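Local coordinates for protein halohydrin dehalogenase (Rhizobium radiobacter, PDB 4IY1) that catalyses the release of halide from vicinal halohydrins to give epoxides, using a short-chain dehydrogenase/reductase scaffold, at residues 9-14 / 182-187; 118-123 / 166-171. The protein carries 37 engineered substitutions. One frame throughout, in Å; residues are numbered along the deposited sequence.

Overall arrangement
The chain enters the parallel Rossmann-type sheet through strand 3-6 and turns at once into loop 9-14, the first half of contact 1. It then runs through several strand-helix units and along helix 94-122, whose end begins contact 2. After strand 126-130 and helix 143-163, residues 166-171 lead into strand 170-175 and close contact 2. Only beyond that strand does loop 182-187 return to loop 9-14, so contact 2 nests within the loop closed by contact 1. The two lie on opposite sides of the chain's centre, their centres about 28 Å apart: contact 1 joins two loops that follow strands, contact 2 ties the end of helix 94-122 to the turn between helix 143-163 and strand 170-175.

Contact 1 (9-14 / 182-187); sequences VKHFGG and DSPYYY. Engineered in segment 182-187: Tyr-186 (natural residue Phe).
His-11 and Tyr-185 lie side by side, with CG anti to the carbonyl carbon (chi1 -47° and -54°), and the tyrosine edge meets the imidazole face in an offset T-shaped pair, its CD2 3.5 Å from His-11 ND1. In the imidazole plane, ND1 is hydrogen-bonded to Ser-183 OG at 3.0 Å. The same hydroxyl accepts from Tyr-185 N at 2.9 Å, forming an ST turn.

Phe-12 N, in a type II' turn, makes a weak hydrogen bond to Tyr-185 O. The phenyl ring, with CG anti to its N (chi1 -160°), forms a T-shaped (edge-to-face) pair with the engineered Tyr-186, whose edge is toward the phenyl face, CD2 3.7 Å from Phe-12 CD1. Tyr-186, which follows a cis peptide, hydrogen-bonds through OH to Ala-82 O. A serine in place of Phe-12 would probably open a gap beside Tyr-186, depriving its ring edge of the face it rests on.

In related short-chain dehydrogenases/reductases this loop borders the dinucleotide site; halohydrin dehalogenases lack that cofactor and use the place as the halide pocket. Hydrogen bonds with His-11 ND1 and Tyr-185 N grip Ser-183 OG, holding imidazole edge and turn together, while the Phe-12 side depends on ring packing and a weak backbone bond.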
loop_
_atom_site.group_PDB
_atom_site.type_symbol
_atom_site.label_atom_id
_atom_site.label_comp_id
_atom_site.label_asym_id
_atom_site.label_seq_id
_atom_site.Cartn_x
_atom_site.Cartn_y
_atom_site.Cartn_z
ATOM N N VAL B 9 -10.111 12.022 -25.966
ATOM C CA VAL B 9 -10.097 13.362 -25.427
ATOM C C VAL B 9 -11.476 13.839 -24.982
ATOM O O VAL B 9 -11.577 14.695 -24.115
ATOM C CB VAL B 9 -9.451 14.370 -26.392
ATOM C CG1 VAL B 9 -10.395 14.676 -27.555
ATOM C CG2 VAL B 9 -9.084 15.644 -25.648
ATOM N N LYS B 10 -12.528 13.189 -25.467
ATOM C CA LYS B 10 -13.902 13.587 -25.128
ATOM C C LYS B 10 -14.421 12.976 -23.840
ATOM O O LYS B 10 -15.562 13.233 -23.458
ATOM C CB LYS B 10 -14.859 13.246 -26.262
ATOM C CG LYS B 10 -14.603 14.039 -27.550
ATOM C CD LYS B 10 -15.564 13.594 -28.650
ATOM C CE LYS B 10 -15.797 14.688 -29.688
ATOM N NZ LYS B 10 -16.606 14.192 -30.843
ATOM N N HIS B 11 -13.615 12.149 -23.179
ATOM C CA HIS B 11 -14.111 11.415 -22.011
ATOM C C HIS B 11 -13.169 11.449 -20.852
ATOM O O HIS B 11 -11.960 11.699 -21.025
ATOM C CB HIS B 11 -14.420 9.967 -22.374
ATOM C CG HIS B 11 -15.214 9.811 -23.649
ATOM N ND1 HIS B 11 -16.563 9.827 -23.669
ATOM C CD2 HIS B 11 -14.803 9.575 -24.965
ATOM C CE1 HIS B 11 -16.993 9.662 -24.938
ATOM N NE2 HIS B 11 -15.912 9.525 -25.730
ATOM N N PHE B 12 -13.688 11.053 -19.685
ATOM C CA PHE B 12 -12.874 10.805 -18.486
ATOM C C PHE B 12 -11.986 12.009 -18.208
ATOM O O PHE B 12 -12.495 13.089 -17.933
ATOM C CB PHE B 12 -12.052 9.502 -18.648
ATOM C CG PHE B 12 -11.561 8.892 -17.331
ATOM C CD1 PHE B 12 -12.091 9.287 -16.098
ATOM C CD2 PHE B 12 -10.587 7.902 -17.342
ATOM C CE1 PHE B 12 -11.684 8.677 -14.910
ATOM C CE2 PHE B 12 -10.147 7.311 -16.163
ATOM C CZ PHE B 12 -10.716 7.676 -14.944
ATOM N N GLY B 13 -10.658 11.829 -18.282
ATOM C CA GLY B 13 -9.720 12.909 -17.974
ATOM C C GLY B 13 -9.362 13.751 -19.176
ATOM O O GLY B 13 -8.483 14.621 -19.104
ATOM N N GLY B 14 -9.952 13.406 -20.321
ATOM C CA GLY B 14 -9.520 13.956 -21.602
ATOM C C GLY B 14 -9.459 15.480 -21.705
ATOM O O GLY B 14 -8.401 16.038 -22.013
ATOM N N ASP B 182 -20.480 15.727 -19.845
ATOM C CA ASP B 182 -21.351 15.005 -20.772
ATOM C C ASP B 182 -20.950 13.542 -20.925
ATOM O O ASP B 182 -21.796 12.703 -21.230
ATOM C CB ASP B 182 -21.369 15.678 -22.146
ATOM C CG ASP B 182 -22.178 16.965 -22.162
ATOM O OD1 ASP B 182 -23.037 17.161 -21.271
ATOM O OD2 ASP B 182 -21.977 17.769 -23.091
ATOM N N SER B 183 -19.655 13.243 -20.795
ATOM C CA SER B 183 -19.180 11.849 -20.930
ATOM C C SER B 183 -19.751 10.954 -19.844
ATOM O O SER B 183 -19.796 11.353 -18.687
ATOM C CB SER B 183 -17.649 11.792 -20.894
ATOM O OG SER B 183 -17.190 10.456 -20.792
ATOM N N PRO B 184 -20.095 9.696 -20.200
ATOM C CA PRO B 184 -20.489 8.663 -19.239
ATOM C C PRO B 184 -19.303 8.065 -18.465
ATOM O O PRO B 184 -19.513 7.298 -17.518
ATOM C CB PRO B 184 -21.126 7.587 -20.128
ATOM C CG PRO B 184 -20.462 7.770 -21.465
ATOM C CD PRO B 184 -20.268 9.247 -21.595
ATOM N N TYR B 185 -18.079 8.380 -18.908
ATOM C CA TYR B 185 -16.860 7.898 -18.267
ATOM C C TYR B 185 -16.284 9.013 -17.384
ATOM O O TYR B 185 -15.572 9.882 -17.893
ATOM C CB TYR B 185 -15.820 7.508 -19.346
ATOM C CG TYR B 185 -16.329 6.513 -20.379
ATOM C CD1 TYR B 185 -16.408 5.150 -20.086
ATOM C CD2 TYR B 185 -16.736 6.936 -21.646
ATOM C CE1 TYR B 185 -16.914 4.249 -21.004
ATOM C CE2 TYR B 185 -17.210 6.029 -22.591
ATOM C CZ TYR B 185 -17.316 4.696 -22.257
ATOM O OH TYR B 185 -17.802 3.792 -23.176
ATOM N N TYR B 186 -16.572 9.016 -16.079
ATOM C CA TYR B 186 -17.345 7.974 -15.382
ATOM C C TYR B 186 -18.349 8.614 -14.439
ATOM O O TYR B 186 -19.060 7.901 -13.717
ATOM C CB TYR B 186 -16.430 7.037 -14.558
ATOM C CG TYR B 186 -15.636 6.077 -15.420
ATOM C CD1 TYR B 186 -16.174 4.853 -15.813
ATOM C CD2 TYR B 186 -14.403 6.455 -15.953
ATOM C CE1 TYR B 186 -15.463 3.990 -16.628
ATOM C CE2 TYR B 186 -13.714 5.618 -16.811
ATOM C CZ TYR B 186 -14.235 4.387 -17.127
ATOM O OH TYR B 186 -13.525 3.561 -17.964
ATOM N N TYR B 187 -18.371 9.948 -14.391
ATOM C CA TYR B 187 -19.284 10.646 -13.464
ATOM C C TYR B 187 -19.984 11.804 -14.156
ATOM O O TYR B 187 -19.666 12.975 -13.898
ATOM C CB TYR B 187 -18.530 11.145 -12.217
ATOM C CG TYR B 187 -18.249 10.056 -11.213
ATOM C CD1 TYR B 187 -17.142 9.213 -11.358
ATOM C CD2 TYR B 187 -19.145 9.784 -10.193
ATOM C CE1 TYR B 187 -16.914 8.168 -10.472
ATOM C CE2 TYR B 187 -18.926 8.739 -9.301
ATOM C CZ TYR B 187 -17.802 7.941 -9.434
ATOM O OH TYR B 187 -17.565 6.937 -8.504
#

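Contact 2 (118-123 / 166-171); sequences QMKRRK and HNIPVF. Engineered in segment 118-123: Arg-121 (natural residue Lys). Engineered in segment 166-171: His-166 (natural residue Tyr).
Met-119 meets Ile-168 where two Schellman-capped helix ends of the Rossmann-like fold come together: Lys-123 is the first residue to leave helical geometry after helix 94-122, and Asn-167 follows helix 143-163, both with positive phi. Met-119 CB is tightly packed on Ile-168 CD1 at 3.4 Å, while CG and the extended chain beyond it run away from Ile-168, and Ile-127 of strand 126-130 also touches it.

Lys-120 lies over one face of the engineered His-166 ring. Its CG is 3.6 Å from His-166 CG, and a bend at chi3 (65°) brings CE above the middle of the imidazole, a CH-pi contact 3.9 Å from the centroid. The amine passes on to a salt bridge with Asp-90 of the third subunit, so this lysine reaches the tetramer interface.

Lys-123 comes to the same ring from its edge. Folded at chi2 and chi4, it donates from NZ to His-166 ND1 at 2.9 Å, nearly in the ring plane, which would place any proton of a neutral imidazole on NE2. NZ also donates to Lys-120 O at 2.7 Å, on the opposite face of that carbonyl from Lys-123 N, so the side chain adds to the cap of its own helix. Asn-167 ND2 donates to Lys-123 O at 3.1 Å, almost straight at 174°, with the oxygen in the amide plane but the nitrogen above the carbonyl plane.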
loop_
_atom_site.group_PDB
_atom_site.type_symbol
_atom_site.label_atom_id
_atom_site.label_comp_id
_atom_site.label_asym_id
_atom_site.label_seq_id
_atom_site.Cartn_x
_atom_site.Cartn_y
_atom_site.Cartn_z
ATOM N N GLN B 118 11.970 7.045 -28.828
ATOM C CA GLN B 118 12.317 8.467 -29.050
ATOM C C GLN B 118 12.552 9.292 -27.782
ATOM O O GLN B 118 13.548 10.023 -27.680
ATOM C CB GLN B 118 11.371 9.178 -30.025
ATOM C CG GLN B 118 9.897 9.179 -29.660
ATOM C CD GLN B 118 9.172 10.419 -30.179
ATOM O OE1 GLN B 118 9.348 11.528 -29.654
ATOM N NE2 GLN B 118 8.319 10.229 -31.181
ATOM N N MET B 119 11.752 9.058 -26.753
ATOM C CA MET B 119 11.965 9.776 -25.482
ATOM C C MET B 119 13.327 9.416 -24.918
ATOM O O MET B 119 14.041 10.269 -24.348
ATOM C CB MET B 119 10.884 9.424 -24.474
ATOM C CG MET B 119 9.502 9.958 -24.849
ATOM S SD MET B 119 8.322 9.667 -23.518
ATOM C CE MET B 119 6.869 10.575 -24.102
ATOM N N LYS B 120 13.671 8.138 -25.027
ATOM C CA LYS B 120 14.938 7.644 -24.463
ATOM C C LYS B 120 16.127 8.240 -25.239
ATOM O O LYS B 120 17.112 8.681 -24.651
ATOM C CB LYS B 120 14.976 6.117 -24.498
ATOM C CG LYS B 120 14.264 5.442 -23.323
ATOM C CD LYS B 120 13.961 3.986 -23.609
ATOM C CE LYS B 120 15.230 3.164 -23.750
ATOM N NZ LYS B 120 14.942 1.706 -23.951
ATOM N N ARG B 121 16.058 8.181 -26.560
ATOM C CA ARG B 121 17.047 8.876 -27.394
ATOM C C ARG B 121 17.225 10.349 -26.977
ATOM O O ARG B 121 18.344 10.803 -26.758
ATOM C CB ARG B 121 16.648 8.777 -28.886
ATOM C CG ARG B 121 16.774 7.369 -29.467
ATOM C CD ARG B 121 16.749 7.376 -30.982
ATOM N NE ARG B 121 15.416 7.602 -31.513
ATOM C CZ ARG B 121 14.551 6.631 -31.792
ATOM N NH1 ARG B 121 14.899 5.362 -31.647
ATOM N NH2 ARG B 121 13.330 6.931 -32.210
ATOM N N ARG B 122 16.118 11.069 -26.802
ATOM C CA ARG B 122 16.189 12.460 -26.354
ATOM C C ARG B 122 16.437 12.639 -24.853
ATOM O O ARG B 122 16.662 13.756 -24.388
ATOM C CB ARG B 122 14.939 13.228 -26.791
ATOM C CG ARG B 122 14.723 13.252 -28.303
ATOM C CD ARG B 122 13.246 13.392 -28.680
ATOM N NE ARG B 122 12.728 14.706 -28.320
ATOM C CZ ARG B 122 11.728 14.925 -27.459
ATOM N NH1 ARG B 122 11.069 13.904 -26.899
ATOM N NH2 ARG B 122 11.393 16.177 -27.154
ATOM N N LYS B 123 16.478 11.541 -24.100
ATOM C CA LYS B 123 16.530 11.635 -22.656
ATOM C C LYS B 123 15.539 12.713 -22.157
ATOM O O LYS B 123 15.893 13.553 -21.349
ATOM C CB LYS B 123 17.944 11.940 -22.165
ATOM C CG LYS B 123 18.987 10.925 -22.600
ATOM C CD LYS B 123 19.064 9.790 -21.585
ATOM C CE LYS B 123 19.874 8.602 -22.098
ATOM N NZ LYS B 123 19.074 7.748 -23.024
ATOM N N HIS B 166 16.801 7.129 -18.142
ATOM C CA HIS B 166 16.758 7.934 -19.352
ATOM C C HIS B 166 16.057 9.233 -19.125
ATOM O O HIS B 166 15.585 9.876 -20.053
ATOM C CB HIS B 166 16.128 7.154 -20.496
ATOM C CG HIS B 166 16.742 5.784 -20.698
ATOM N ND1 HIS B 166 17.887 5.596 -21.394
ATOM C CD2 HIS B 166 16.390 4.532 -20.174
ATOM C CE1 HIS B 166 18.261 4.302 -21.300
ATOM N NE2 HIS B 166 17.332 3.646 -20.578
ATOM N N ASN B 167 15.975 9.624 -17.870
ATOM C CA ASN B 167 15.340 10.892 -17.500
ATOM C C ASN B 167 13.873 11.070 -17.953
ATOM O O ASN B 167 13.459 12.173 -18.322
ATOM C CB ASN B 167 16.185 12.063 -17.989
ATOM C CG ASN B 167 15.698 13.393 -17.452
ATOM O OD1 ASN B 167 15.545 13.568 -16.242
ATOM N ND2 ASN B 167 15.445 14.339 -18.349
ATOM N N ILE B 168 13.080 10.009 -17.855
ATOM C CA ILE B 168 11.671 10.061 -18.250
ATOM C C ILE B 168 10.805 9.644 -17.066
ATOM O O ILE B 168 10.674 8.442 -16.803
ATOM C CB ILE B 168 11.411 9.059 -19.377
ATOM C CG1 ILE B 168 12.149 9.484 -20.647
ATOM C CG2 ILE B 168 9.925 8.914 -19.691
ATOM C CD1 ILE B 168 12.307 8.354 -21.620
ATOM N N PRO B 169 10.112 10.614 -16.418
ATOM C CA PRO B 169 9.243 10.280 -15.280
ATOM C C PRO B 169 7.979 9.588 -15.748
ATOM O O PRO B 169 7.500 9.871 -16.845
ATOM C CB PRO B 169 8.897 11.657 -14.687
ATOM C CG PRO B 169 10.046 12.540 -15.121
ATOM C CD PRO B 169 10.299 12.071 -16.534
ATOM N N VAL B 170 7.519 8.587 -14.996
ATOM C CA VAL B 170 6.268 7.893 -15.360
ATOM C C VAL B 170 5.307 7.916 -14.142
ATOM O O VAL B 170 5.753 7.763 -13.024
ATOM C CB VAL B 170 6.548 6.438 -15.787
ATOM C CG1 VAL B 170 5.295 5.746 -16.241
ATOM C CG2 VAL B 170 7.623 6.369 -16.911
ATOM N N PHE B 171 4.023 8.189 -14.374
ATOM C CA PHE B 171 3.057 8.476 -13.295
ATOM C C PHE B 171 1.762 7.768 -13.647
ATOM O O PHE B 171 1.428 7.668 -14.833
ATOM C CB PHE B 171 2.727 9.971 -13.220
ATOM C CG PHE B 171 3.897 10.837 -12.950
ATOM C CD1 PHE B 171 4.407 11.645 -13.936
ATOM C CD2 PHE B 171 4.471 10.878 -11.671
ATOM C CE1 PHE B 171 5.475 12.488 -13.681
ATOM C CE2 PHE B 171 5.562 11.684 -11.422
ATOM C CZ PHE B 171 6.064 12.487 -12.414
#